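Local coordinates for packaging protein UL32 (Human herpesvirus 8 type M, PDB 6XF9) that probably helps bring newly made capsids to nuclear replication compartments for cleavage and packaging of the viral genome, and assembles as a zinc-binding pentameric ring, at residues L146-S149 with N150-L154; F423-K426 with G427-A431; Q316-V319 with M320-E324; P226-I229 with D230-T234; L350-E353 with L354-C358. All coordinates share one frame; numbering follows the deposited sequence.

Interaction 1: residues L146-S149 with N150-L154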
loop_
_atom_site.group_PDB
_atom_site.type_symbol
_atom_site.label_atom_id
_atom_site.label_comp_id
_atom_site.label_asym_id
_atom_site.label_seq_id
_atom_site.Cartn_x
_atom_site.Cartn_y
_atom_site.Cartn_z
ATOM N N LEU D 146 -15.290 -21.179 -22.102
ATOM C CA LEU D 146 -14.110 -20.352 -21.845
ATOM C C LEU D 146 -13.908 -20.114 -20.349
ATOM O O LEU D 146 -12.823 -20.363 -19.812
ATOM C CB LEU D 146 -14.193 -19.018 -22.595
ATOM C CG LEU D 146 -13.680 -18.994 -24.050
ATOM C CD1 LEU D 146 -13.556 -17.567 -24.571
ATOM C CD2 LEU D 146 -12.368 -19.738 -24.224
ATOM N N GLY D 147 -14.950 -19.667 -19.659
ATOM C CA GLY D 147 -14.865 -19.506 -18.215
ATOM C C GLY D 147 -14.388 -20.757 -17.504
ATOM O O GLY D 147 -13.608 -20.681 -16.547
ATOM N N ILE D 148 -14.903 -21.923 -17.912
ATOM C CA ILE D 148 -14.494 -23.172 -17.278
ATOM C C ILE D 148 -13.005 -23.390 -17.451
ATOM O O ILE D 148 -12.325 -23.859 -16.529
ATOM C CB ILE D 148 -15.292 -24.372 -17.822
ATOM C CG1 ILE D 148 -16.731 -24.346 -17.318
ATOM C CG2 ILE D 148 -14.664 -25.666 -17.342
ATOM C CD1 ILE D 148 -17.696 -25.134 -18.164
ATOM N N SER D 149 -12.469 -23.074 -18.634
ATOM C CA SER D 149 -11.046 -23.315 -18.865
ATOM C C SER D 149 -10.177 -22.443 -17.955
ATOM O O SER D 149 -9.048 -22.831 -17.618
ATOM C CB SER D 149 -10.691 -23.136 -20.345
ATOM O OG SER D 149 -10.460 -21.787 -20.704
ATOM N N ASN D 150 -10.649 -21.249 -17.576
ATOM C CA ASN D 150 -9.886 -20.475 -16.598
ATOM C C ASN D 150 -9.753 -21.259 -15.297
ATOM O O ASN D 150 -8.642 -21.471 -14.798
ATOM C CB ASN D 150 -10.515 -19.092 -16.378
ATOM C CG ASN D 150 -10.459 -18.206 -17.669
ATOM O OD1 ASN D 150 -9.482 -18.245 -18.450
ATOM N ND2 ASN D 150 -11.491 -17.384 -17.868
ATOM N N LEU D 151 -10.871 -21.769 -14.774
ATOM C CA LEU D 151 -10.831 -22.522 -13.524
ATOM C C LEU D 151 -10.047 -23.813 -13.668
ATOM O O LEU D 151 -9.343 -24.221 -12.740
ATOM C CB LEU D 151 -12.243 -22.807 -13.023
ATOM C CG LEU D 151 -12.979 -21.554 -12.557
ATOM C CD1 LEU D 151 -14.345 -21.893 -12.043
ATOM C CD2 LEU D 151 -12.181 -20.850 -11.499
ATOM N N GLN D 152 -10.156 -24.493 -14.794
ATOM C CA GLN D 152 -9.374 -25.716 -14.938
ATOM C C GLN D 152 -7.886 -25.409 -14.952
ATOM O O GLN D 152 -7.080 -26.196 -14.441
ATOM C CB GLN D 152 -9.794 -26.452 -16.204
ATOM C CG GLN D 152 -11.258 -26.830 -16.163
ATOM C CD GLN D 152 -11.650 -27.745 -17.278
ATOM O OE1 GLN D 152 -10.992 -27.772 -18.322
ATOM N NE2 GLN D 152 -12.724 -28.521 -17.067
ATOM N N PHE D 153 -7.506 -24.289 -15.576
ATOM C CA PHE D 153 -6.126 -23.819 -15.536
ATOM C C PHE D 153 -5.613 -23.758 -14.097
ATOM O O PHE D 153 -4.601 -24.379 -13.753
ATOM C CB PHE D 153 -6.053 -22.446 -16.211
ATOM C CG PHE D 153 -4.674 -21.853 -16.247
ATOM C CD1 PHE D 153 -3.748 -22.272 -17.203
ATOM C CD2 PHE D 153 -4.303 -20.865 -15.334
ATOM C CE1 PHE D 153 -2.478 -21.734 -17.242
ATOM C CE2 PHE D 153 -3.047 -20.317 -15.368
ATOM C CZ PHE D 153 -2.127 -20.748 -16.325
ATOM N N LEU D 154 -6.324 -23.014 -13.237
ATOM C CA LEU D 154 -5.940 -22.891 -11.830
ATOM C C LEU D 154 -5.855 -24.252 -11.144
ATOM O O LEU D 154 -4.944 -24.504 -10.344
ATOM C CB LEU D 154 -6.940 -21.994 -11.103
ATOM C CG LEU D 154 -6.920 -20.523 -11.510
ATOM C CD1 LEU D 154 -7.962 -19.747 -10.787
ATOM C CD2 LEU D 154 -5.574 -19.967 -11.150
#

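Interaction 2: residues F423-K426 with G427-A431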
loop_
_atom_site.group_PDB
_atom_site.type_symbol
_atom_site.label_atom_id
_atom_site.label_comp_id
_atom_site.label_asym_id
_atom_site.label_seq_id
_atom_site.Cartn_x
_atom_site.Cartn_y
_atom_site.Cartn_z
ATOM N N PHE D 423 -9.096 -27.001 -4.138
ATOM C CA PHE D 423 -7.826 -27.503 -4.668
ATOM C C PHE D 423 -6.692 -26.508 -4.498
ATOM O O PHE D 423 -5.532 -26.911 -4.349
ATOM C CB PHE D 423 -7.982 -27.877 -6.133
ATOM C CG PHE D 423 -8.505 -29.246 -6.312
ATOM C CD1 PHE D 423 -7.692 -30.329 -6.069
ATOM C CD2 PHE D 423 -9.824 -29.460 -6.625
ATOM C CE1 PHE D 423 -8.171 -31.607 -6.180
ATOM C CE2 PHE D 423 -10.310 -30.748 -6.732
ATOM C CZ PHE D 423 -9.477 -31.819 -6.511
ATOM N N LEU D 424 -6.987 -25.217 -4.596
ATOM C CA LEU D 424 -5.981 -24.211 -4.289
ATOM C C LEU D 424 -5.504 -24.340 -2.841
ATOM O O LEU D 424 -4.297 -24.406 -2.579
ATOM C CB LEU D 424 -6.559 -22.825 -4.590
ATOM C CG LEU D 424 -6.277 -22.339 -6.030
ATOM C CD1 LEU D 424 -6.563 -23.371 -7.108
ATOM C CD2 LEU D 424 -7.065 -21.083 -6.334
ATOM N N PHE D 425 -6.442 -24.478 -1.894
ATOM C CA PHE D 425 -6.086 -24.598 -0.479
ATOM C C PHE D 425 -5.274 -25.863 -0.204
ATOM O O PHE D 425 -4.208 -25.804 0.414
ATOM C CB PHE D 425 -7.354 -24.572 0.370
ATOM C CG PHE D 425 -7.110 -24.770 1.840
ATOM C CD1 PHE D 425 -6.773 -23.705 2.653
ATOM C CD2 PHE D 425 -7.256 -26.016 2.414
ATOM C CE1 PHE D 425 -6.565 -23.884 4.009
ATOM C CE2 PHE D 425 -7.059 -26.208 3.765
ATOM C CZ PHE D 425 -6.709 -25.136 4.566
ATOM N N LYS D 426 -5.745 -27.023 -0.660
ATOM C CA LYS D 426 -4.929 -28.223 -0.500
ATOM C C LYS D 426 -3.545 -28.028 -1.111
ATOM O O LYS D 426 -2.578 -28.688 -0.704
ATOM C CB LYS D 426 -5.636 -29.435 -1.113
ATOM C CG LYS D 426 -6.931 -29.800 -0.410
ATOM C CD LYS D 426 -6.759 -29.843 1.107
ATOM C CE LYS D 426 -6.300 -31.204 1.550
ATOM N NZ LYS D 426 -5.802 -31.214 2.942
ATOM N N GLY D 427 -3.445 -27.170 -2.129
ATOM C CA GLY D 427 -2.157 -26.913 -2.755
ATOM C C GLY D 427 -1.223 -26.095 -1.886
ATOM O O GLY D 427 -0.029 -26.390 -1.795
ATOM N N LEU D 428 -1.737 -25.033 -1.261
ATOM C CA LEU D 428 -0.864 -24.267 -0.384
ATOM C C LEU D 428 -0.422 -25.115 0.802
ATOM O O LEU D 428 0.690 -24.945 1.314
ATOM C CB LEU D 428 -1.557 -22.979 0.085
ATOM C CG LEU D 428 -2.782 -23.009 0.982
ATOM C CD1 LEU D 428 -2.455 -23.352 2.422
ATOM C CD2 LEU D 428 -3.419 -21.647 0.961
ATOM N N GLN D 429 -1.253 -26.073 1.198
ATOM C CA GLN D 429 -1.005 -26.975 2.317
ATOM C C GLN D 429 0.020 -28.064 2.001
ATOM O O GLN D 429 0.601 -28.643 2.924
ATOM C CB GLN D 429 -2.348 -27.577 2.731
ATOM C CG GLN D 429 -2.483 -27.964 4.147
ATOM C CD GLN D 429 -3.896 -28.386 4.460
ATOM O OE1 GLN D 429 -4.670 -28.661 3.558
ATOM N NE2 GLN D 429 -4.248 -28.421 5.739
ATOM N N ASN D 430 0.205 -28.416 0.732
ATOM C CA ASN D 430 1.071 -29.532 0.357
ATOM C C ASN D 430 2.210 -29.105 -0.566
ATOM O O ASN D 430 2.873 -29.975 -1.146
ATOM C CB ASN D 430 0.257 -30.633 -0.344
ATOM C CG ASN D 430 -0.697 -31.389 0.591
ATOM O OD1 ASN D 430 -0.291 -31.988 1.603
ATOM N ND2 ASN D 430 -1.988 -31.346 0.251
ATOM N N ALA D 431 2.475 -27.805 -0.708
ATOM C CA ALA D 431 3.461 -27.323 -1.670
ATOM C C ALA D 431 3.812 -25.881 -1.336
ATOM O O ALA D 431 3.049 -25.169 -0.676
ATOM C CB ALA D 431 2.960 -27.427 -3.115
#

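Interaction 3: residues Q316-V319 with M320-E324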
loop_
_atom_site.group_PDB
_atom_site.type_symbol
_atom_site.label_atom_id
_atom_site.label_comp_id
_atom_site.label_asym_id
_atom_site.label_seq_id
_atom_site.Cartn_x
_atom_site.Cartn_y
_atom_site.Cartn_z
ATOM N N GLN D 316 -21.247 -36.885 13.655
ATOM C CA GLN D 316 -21.154 -35.436 13.785
ATOM C C GLN D 316 -22.205 -34.906 14.742
ATOM O O GLN D 316 -21.946 -33.944 15.476
ATOM C CB GLN D 316 -21.284 -34.754 12.426
ATOM C CG GLN D 316 -21.015 -33.267 12.510
ATOM C CD GLN D 316 -21.141 -32.591 11.173
ATOM O OE1 GLN D 316 -21.683 -33.164 10.216
ATOM N NE2 GLN D 316 -20.552 -31.396 11.063
ATOM N N CYS D 317 -23.427 -35.466 14.684
ATOM C CA CYS D 317 -24.482 -35.102 15.634
ATOM C C CYS D 317 -24.132 -35.552 17.050
ATOM O O CYS D 317 -24.428 -34.844 18.017
ATOM C CB CYS D 317 -25.834 -35.681 15.199
ATOM S SG CYS D 317 -26.360 -35.150 13.529
ATOM N N GLU D 318 -23.519 -36.729 17.202
ATOM C CA GLU D 318 -23.155 -37.156 18.547
ATOM C C GLU D 318 -22.105 -36.224 19.120
ATOM O O GLU D 318 -22.177 -35.838 20.295
ATOM C CB GLU D 318 -22.586 -38.582 18.573
ATOM C CG GLU D 318 -23.520 -39.771 18.318
ATOM C CD GLU D 318 -22.892 -41.099 18.808
ATOM O OE1 GLU D 318 -22.677 -42.035 18.004
ATOM O OE2 GLU D 318 -22.498 -41.165 19.993
ATOM N N VAL D 319 -21.120 -35.849 18.296
ATOM C CA VAL D 319 -20.050 -34.971 18.754
ATOM C C VAL D 319 -20.607 -33.600 19.146
ATOM O O VAL D 319 -20.259 -33.045 20.195
ATOM C CB VAL D 319 -18.960 -34.873 17.673
ATOM C CG1 VAL D 319 -17.968 -33.794 18.042
ATOM C CG2 VAL D 319 -18.275 -36.223 17.482
ATOM N N MET D 320 -21.511 -33.053 18.333
ATOM C CA MET D 320 -22.105 -31.756 18.633
ATOM C C MET D 320 -23.084 -31.833 19.812
ATOM O O MET D 320 -23.023 -31.015 20.737
ATOM C CB MET D 320 -22.818 -31.239 17.389
ATOM C CG MET D 320 -21.902 -30.973 16.218
ATOM S SD MET D 320 -20.595 -29.822 16.656
ATOM C CE MET D 320 -21.351 -28.307 16.028
ATOM N N GLY D 321 -23.968 -32.835 19.819
ATOM C CA GLY D 321 -25.148 -32.809 20.674
ATOM C C GLY D 321 -25.097 -33.480 22.036
ATOM O O GLY D 321 -25.853 -33.078 22.930
ATOM N N HIS D 322 -24.225 -34.485 22.225
ATOM C CA HIS D 322 -24.242 -35.261 23.471
ATOM C C HIS D 322 -23.681 -34.462 24.644
ATOM O O HIS D 322 -24.335 -34.339 25.686
ATOM C CB HIS D 322 -23.450 -36.568 23.321
ATOM C CG HIS D 322 -24.204 -37.677 22.645
ATOM N ND1 HIS D 322 -23.740 -38.978 22.618
ATOM C CD2 HIS D 322 -25.383 -37.681 21.975
ATOM C CE1 HIS D 322 -24.600 -39.735 21.955
ATOM N NE2 HIS D 322 -25.605 -38.973 21.555
ATOM N N ILE D 323 -22.469 -33.920 24.501
ATOM C CA ILE D 323 -21.909 -33.036 25.519
ATOM C C ILE D 323 -22.596 -31.686 25.418
ATOM O O ILE D 323 -22.813 -31.160 24.317
ATOM C CB ILE D 323 -20.377 -32.913 25.373
ATOM C CG1 ILE D 323 -19.656 -34.220 25.756
ATOM C CG2 ILE D 323 -19.859 -31.720 26.128
ATOM C CD1 ILE D 323 -19.408 -35.184 24.566
ATOM N N GLU D 324 -22.954 -31.119 26.569
ATOM C CA GLU D 324 -23.705 -29.878 26.611
ATOM C C GLU D 324 -22.904 -28.729 27.201
ATOM O O GLU D 324 -23.433 -27.613 27.299
ATOM C CB GLU D 324 -24.966 -30.110 27.443
ATOM C CG GLU D 324 -25.862 -31.198 26.872
ATOM C CD GLU D 324 -26.821 -31.743 27.904
ATOM O OE1 GLU D 324 -26.953 -31.128 28.990
ATOM O OE2 GLU D 324 -27.402 -32.821 27.640
#

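Interaction 4: residues P226-I229 with D230-T234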
loop_
_atom_site.group_PDB
_atom_site.type_symbol
_atom_site.label_atom_id
_atom_site.label_comp_id
_atom_site.label_asym_id
_atom_site.label_seq_id
_atom_site.Cartn_x
_atom_site.Cartn_y
_atom_site.Cartn_z
ATOM N N PRO D 226 -12.123 -53.911 2.313
ATOM C CA PRO D 226 -10.990 -54.849 2.280
ATOM C C PRO D 226 -9.982 -54.506 1.196
ATOM O O PRO D 226 -8.768 -54.571 1.443
ATOM C CB PRO D 226 -11.674 -56.202 2.046
ATOM C CG PRO D 226 -13.050 -56.013 2.594
ATOM C CD PRO D 226 -13.408 -54.631 2.205
ATOM N N ALA D 227 -10.454 -54.146 -0.004
ATOM C CA ALA D 227 -9.536 -53.790 -1.084
ATOM C C ALA D 227 -8.674 -52.604 -0.687
ATOM O O ALA D 227 -7.467 -52.578 -0.961
ATOM C CB ALA D 227 -10.319 -53.472 -2.352
ATOM N N LEU D 228 -9.294 -51.587 -0.085
ATOM C CA LEU D 228 -8.548 -50.455 0.457
ATOM C C LEU D 228 -7.527 -50.920 1.488
ATOM O O LEU D 228 -6.327 -50.650 1.357
ATOM C CB LEU D 228 -9.532 -49.444 1.061
ATOM C CG LEU D 228 -9.043 -48.327 1.984
ATOM C CD1 LEU D 228 -8.253 -47.291 1.221
ATOM C CD2 LEU D 228 -10.237 -47.681 2.683
ATOM N N ILE D 229 -7.976 -51.669 2.498
ATOM C CA ILE D 229 -7.081 -52.037 3.596
ATOM C C ILE D 229 -5.923 -52.896 3.101
ATOM O O ILE D 229 -4.773 -52.724 3.536
ATOM C CB ILE D 229 -7.876 -52.761 4.693
ATOM C CG1 ILE D 229 -8.963 -51.852 5.248
ATOM C CG2 ILE D 229 -6.956 -53.207 5.811
ATOM C CD1 ILE D 229 -9.739 -52.474 6.340
ATOM N N ASP D 230 -6.201 -53.828 2.180
ATOM C CA ASP D 230 -5.156 -54.701 1.650
ATOM C C ASP D 230 -4.097 -53.901 0.902
ATOM O O ASP D 230 -2.907 -53.967 1.224
ATOM C CB ASP D 230 -5.774 -55.754 0.733
ATOM C CG ASP D 230 -4.723 -56.663 0.086
ATOM O OD1 ASP D 230 -3.547 -56.660 0.531
ATOM O OD2 ASP D 230 -5.075 -57.398 -0.872
ATOM N N ILE D 231 -4.520 -53.148 -0.115
ATOM C CA ILE D 231 -3.584 -52.452 -0.997
ATOM C C ILE D 231 -2.749 -51.448 -0.226
ATOM O O ILE D 231 -1.549 -51.302 -0.482
ATOM C CB ILE D 231 -4.346 -51.787 -2.154
ATOM C CG1 ILE D 231 -4.849 -52.849 -3.122
ATOM C CG2 ILE D 231 -3.487 -50.735 -2.851
ATOM C CD1 ILE D 231 -6.052 -52.420 -3.890
ATOM N N TRP D 232 -3.364 -50.723 0.718
ATOM C CA TRP D 232 -2.627 -49.648 1.384
ATOM C C TRP D 232 -1.728 -50.157 2.497
ATOM O O TRP D 232 -0.703 -49.535 2.780
ATOM C CB TRP D 232 -3.594 -48.585 1.916
ATOM C CG TRP D 232 -4.034 -47.694 0.816
ATOM C CD1 TRP D 232 -5.044 -47.929 -0.059
ATOM C CD2 TRP D 232 -3.436 -46.444 0.416
ATOM N NE1 TRP D 232 -5.127 -46.903 -0.973
ATOM C CE2 TRP D 232 -4.152 -45.978 -0.698
ATOM C CE3 TRP D 232 -2.367 -45.677 0.900
ATOM C CZ2 TRP D 232 -3.848 -44.775 -1.334
ATOM C CZ3 TRP D 232 -2.059 -44.481 0.262
ATOM C CH2 TRP D 232 -2.799 -44.043 -0.843
ATOM N N SER D 233 -2.042 -51.299 3.105
ATOM C CA SER D 233 -1.106 -51.832 4.091
ATOM C C SER D 233 0.061 -52.542 3.427
ATOM O O SER D 233 1.182 -52.505 3.951
ATOM C CB SER D 233 -1.806 -52.795 5.042
ATOM O OG SER D 233 -2.522 -53.762 4.300
ATOM N N THR D 234 -0.151 -53.154 2.257
ATOM C CA THR D 234 0.976 -53.822 1.625
ATOM C C THR D 234 1.923 -52.825 0.975
ATOM O O THR D 234 3.096 -53.151 0.787
ATOM C CB THR D 234 0.525 -54.868 0.583
ATOM O OG1 THR D 234 -0.324 -54.284 -0.414
ATOM C CG2 THR D 234 -0.287 -55.970 1.296
#

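Interaction 5: residues L350-E353 with L354-C358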
loop_
_atom_site.group_PDB
_atom_site.type_symbol
_atom_site.label_atom_id
_atom_site.label_comp_id
_atom_site.label_asym_id
_atom_site.label_seq_id
_atom_site.Cartn_x
_atom_site.Cartn_y
_atom_site.Cartn_z
ATOM N N LEU D 350 -16.296 -53.851 10.699
ATOM C CA LEU D 350 -15.022 -53.363 10.167
ATOM C C LEU D 350 -15.031 -51.838 10.053
ATOM O O LEU D 350 -14.142 -51.159 10.581
ATOM C CB LEU D 350 -14.717 -53.998 8.807
ATOM C CG LEU D 350 -13.369 -53.581 8.216
ATOM C CD1 LEU D 350 -12.224 -53.979 9.128
ATOM C CD2 LEU D 350 -13.160 -54.148 6.832
ATOM N N LEU D 351 -16.053 -51.281 9.398
ATOM C CA LEU D 351 -16.154 -49.832 9.303
ATOM C C LEU D 351 -16.157 -49.208 10.681
ATOM O O LEU D 351 -15.428 -48.244 10.938
ATOM C CB LEU D 351 -17.435 -49.444 8.572
ATOM C CG LEU D 351 -17.717 -47.950 8.510
ATOM C CD1 LEU D 351 -16.639 -47.273 7.682
ATOM C CD2 LEU D 351 -19.094 -47.707 7.929
ATOM N N ARG D 352 -16.918 -49.794 11.600
ATOM C CA ARG D 352 -16.993 -49.277 12.960
ATOM C C ARG D 352 -15.623 -49.261 13.622
ATOM O O ARG D 352 -15.235 -48.266 14.242
ATOM C CB ARG D 352 -18.004 -50.109 13.731
ATOM C CG ARG D 352 -18.288 -49.739 15.141
ATOM C CD ARG D 352 -19.252 -50.795 15.612
ATOM N NE ARG D 352 -19.524 -50.767 17.034
ATOM C CZ ARG D 352 -20.732 -50.970 17.549
ATOM N NH1 ARG D 352 -20.918 -50.947 18.870
ATOM N NH2 ARG D 352 -21.764 -51.174 16.732
ATOM N N GLU D 353 -14.867 -50.350 13.496
ATOM C CA GLU D 353 -13.547 -50.399 14.123
ATOM C C GLU D 353 -12.550 -49.462 13.447
ATOM O O GLU D 353 -11.656 -48.937 14.115
ATOM C CB GLU D 353 -13.034 -51.837 14.161
ATOM C CG GLU D 353 -11.671 -51.985 14.807
ATOM C CD GLU D 353 -11.307 -53.431 15.049
ATOM O OE1 GLU D 353 -12.074 -54.310 14.581
ATOM O OE2 GLU D 353 -10.248 -53.683 15.679
ATOM N N LEU D 354 -12.655 -49.268 12.132
ATOM C CA LEU D 354 -11.758 -48.335 11.454
ATOM C C LEU D 354 -11.985 -46.914 11.961
ATOM O O LEU D 354 -11.030 -46.210 12.311
ATOM C CB LEU D 354 -11.950 -48.419 9.939
ATOM C CG LEU D 354 -10.909 -47.782 9.022
ATOM C CD1 LEU D 354 -11.086 -48.352 7.627
ATOM C CD2 LEU D 354 -11.013 -46.246 8.979
ATOM N N ILE D 355 -13.248 -46.466 11.955
ATOM C CA ILE D 355 -13.590 -45.122 12.417
ATOM C C ILE D 355 -13.106 -44.911 13.847
ATOM O O ILE D 355 -12.519 -43.875 14.176
ATOM C CB ILE D 355 -15.105 -44.881 12.272
ATOM C CG1 ILE D 355 -15.501 -44.835 10.785
ATOM C CG2 ILE D 355 -15.539 -43.612 12.996
ATOM C CD1 ILE D 355 -17.009 -44.696 10.550
ATOM N N ARG D 356 -13.346 -45.889 14.718
ATOM C CA ARG D 356 -12.945 -45.775 16.121
ATOM C C ARG D 356 -11.443 -45.852 16.315
ATOM O O ARG D 356 -10.950 -45.460 17.375
ATOM C CB ARG D 356 -13.637 -46.850 16.941
ATOM C CG ARG D 356 -15.137 -46.670 16.913
ATOM C CD ARG D 356 -15.813 -47.648 17.826
ATOM N NE ARG D 356 -15.322 -47.503 19.191
ATOM C CZ ARG D 356 -15.513 -48.405 20.145
ATOM N NH1 ARG D 356 -16.208 -49.507 19.876
ATOM N NH2 ARG D 356 -15.036 -48.195 21.369
ATOM N N GLY D 357 -10.715 -46.415 15.352
ATOM C CA GLY D 357 -9.264 -46.431 15.420
ATOM C C GLY D 357 -8.603 -45.157 14.939
ATOM O O GLY D 357 -7.434 -44.922 15.261
ATOM N N CYS D 358 -9.310 -44.354 14.142
ATOM C CA CYS D 358 -8.775 -43.075 13.706
ATOM C C CYS D 358 -8.475 -42.192 14.905
ATOM O O CYS D 358 -9.151 -42.257 15.936
ATOM C CB CYS D 358 -9.754 -42.367 12.769
ATOM S SG CYS D 358 -9.914 -43.116 11.117
#

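Interaction 1: residues L146-S149 with N150-L154
The backbone oxygen of Leu-146 is gripped from two sources inside the first turns of alpha-helix 145-164. Asn-150 N donates to Leu-146 O at 3.2 Å, the regular i to i+4 bond, while Ser-149 OG reaches the same Leu-146 O at 2.9 Å, lying in the carbonyl plane on a lone pair. Serine suits this place because its short hydroxyl can fold back on its own helix: chi1 of 83° sets OG between the backbone N and the carbonyl carbon, close to the preceding turn. Further along, Gln-152 N bonds to Ile-148 O at 2.8 Å and Phe-153 N to Ser-149 O at 2.9 Å, whereas the bond from Leu-151 N to Gly-147 O is weak. Side chains meet along the ridge of Ile-148 and Gln-152, which run side by side and point the same way. A branched isoleucine offers a methyl to the amide, and an extended glutamine chain can lie along it. The ridge faces helix 416-430, where Glu-416 touches both residues. Asn-150 faces a neighbouring subunit of the ring, its OD1 accepting from the backbone N of His-458 of that subunit. Within the ridge, Ile-148 CG2 comes 3.5 Å from Gln-152 NE2, while Gln-152 CG rests 3.2 Å from Ile-148 O.

Interaction 2: residues F423-K426 with G427-A431
The backbone of 423-426 continues without a break into 427-431, the closing part of alpha-helix 416-430, with Ala-431 already in the chain beyond. Leu-428 N bonds to Leu-424 O at 2.9 Å and Gln-429 N to Phe-425 O at 3.1 Å, with a weaker bond from Gly-427 N to Phe-423 O. Near the C-terminal end a side chain joins in: Asn-430 ND2 makes a weak bond to Lys-426 O at 2.9 Å, and the shortness of asparagine lets its amide turn back onto that carbonyl. Gly-427, having no side chain, simply carries the helix on. Lys-426 and Gln-429 lie side by side. The lysine, bent at chi2 (-48°) and chi3 (-88°), brings NZ to Gln-429 OE1 at 2.9 Å, arriving above the amide plane instead of on a lone pair. Its stronger partner is Asp-370, with which NZ forms a salt bridge, so the buried ammonium group has both a charged and a neutral acceptor. Phe-425 packs against helices 435-451 and 459-465, touching Leu-445 and Ser-463, and its ring CD1 lies 4.3 Å from Leu-428 CD2. The ring and the Gln-429 amide are turned 63° from each other, and Phe-425 CE2 stands 3.4 Å from Gln-429 OE1.

Interaction 3: residues Q316-V319 with M320-E324
The last turn of alpha-helix 308-321 and the chain that leaves it form this surface contact, in which Glu-318 and His-322, one helical turn apart, lie side by side. Their backbones are joined by a bond of 3.1 Å from His-322 N to Glu-318 O, preceded by the bonds from Gly-321 N to Cys-317 O and from Met-320 N to Gln-316 O. With chi1 at -81°, the imidazole is swung beside its own backbone N and back over Glu-318, whose CB makes a CH-pi contact with one ring face, 4.2 Å from the centroid and 11° off the normal. Farther out, Glu-318 OE2 approaches His-322 CE1 to 3.2 Å, the carboxylate and ring being turned 45° apart. The other carboxylate oxygen, OE1, is hydrogen-bonded to the hydroxyl of Tyr-345. On another side of the turn, Val-319 presses its branched chain onto helix 329-338 at Leu-329 and Ile-333, and the flexible Met-320 reaches Phe-368 of helix 360-369. Chemically, the glutamate's aliphatic stem supports the imidazole face while its negative charge lies nearby, and would probably favour a protonated histidine.

Interaction 4: residues P226-I229 with D230-T234
Two first torsions bring Leu-228 and Trp-232 together across one turn of alpha-helix 225-235: Leu-228 carries CG opposite its backbone N (chi1 166°), and Trp-232 turns its indole beside its own N (chi1 -79°). Leu-228 CD1 thus packs 3.5 Å from Trp-232 CD1, the two side chains crossing at a slant. The same indole carbon, Trp-232 CD1, lies 3.3 Å from Leu-228 O, which sits at the ring edge in its plane. Leu-228 O also accepts Trp-232 N at 3.0 Å. Serine at 233 is small enough to turn onto the helix: Ser-233 OG bonds to Ile-229 O at 2.6 Å, and Ser-233 N bonds to Ile-229 O at 3.1 Å. Ile-231 lays its CG1-CD1 branch along the preceding turn, with CD1 3.3 Å from Ala-227 O. Pro-226, which has no N-H to give, suits the first turn of a helix, and its carbonyl oxygen, Pro-226 O, still accepts Asp-230 N at 2.8 Å. Asp-230 directs its carboxylate out of the helix to bond the backbone N of Phe-264. The apolar side meets helix 89-106: Leu-228 and Ile-231 both touch Trp-89, and Trp-232 makes an edge-to-face ring contact with it. Ile-229 packs on Leu-239 of a loop and on Leu-350 of helix 349-357.

Interaction 5: residues L350-E353 with L354-C358
Leu-354, first residue of 354-358, has its N bonded to Leu-350 O at 2.9 Å, one turn back in alpha-helix 349-357. Its CB rests beside the carbonyl oxygens of Leu-350 and Leu-351, and the rest of the side chain leads off toward Cys-301 and Leu-225, where an apolar leucine fits. Ile-355 follows, its N donating almost straight to Leu-351 O (3.0 Å, 179°). The side chains of this pair also meet: a trans first torsion in Leu-351 (chi1 175°) aims CD1 at the next turn, 3.9 Å from Ile-355 CD1. Both are buried hydrocarbon chains, suited to the side that faces helix 297-304. Arg-356 bonds its N to Arg-352 O at 3.1 Å and lays CG 3.1 Å from the same Arg-352 O before bending at chi3. Two like charges are then near each other, Arg-352 NE standing 4.5 Å from Arg-356 NH1. The guanidinium of Arg-356 is held by the backbone carbonyls of Pro-340 and Leu-337, which may ease the repulsion. Gly-357, the last helical residue, has its N on Glu-353 O at 3.0 Å. Cys-358 then leaves helical torsions. This is the C-terminal end of a short amphipathic helix, its apolar side packed on helices 225-235, 297-304 and 308-321 near the third zinc site.

In the fold
All five contacts are local, each within one helix and its exit, so none closes a long loop and none nests or crosses. From the N terminus the order is interaction 1, interaction 4, interaction 3, interaction 5 and interaction 2. Two pairs touch despite their separation in sequence. Interactions 1 and 2 bring helix 145-164 against helix 416-430, through Leu-154 O and Leu-424 CD1 (3.8 Å). Interactions 4 and 5 pack Ile-229 CD1 on Leu-350 CD2 (3.8 Å), tying helix 225-235 to helix 349-357. Interaction 3 lies farther out, its centre about 19 Å from that of interaction 5, though helix 308-321 itself packs on Ile-355.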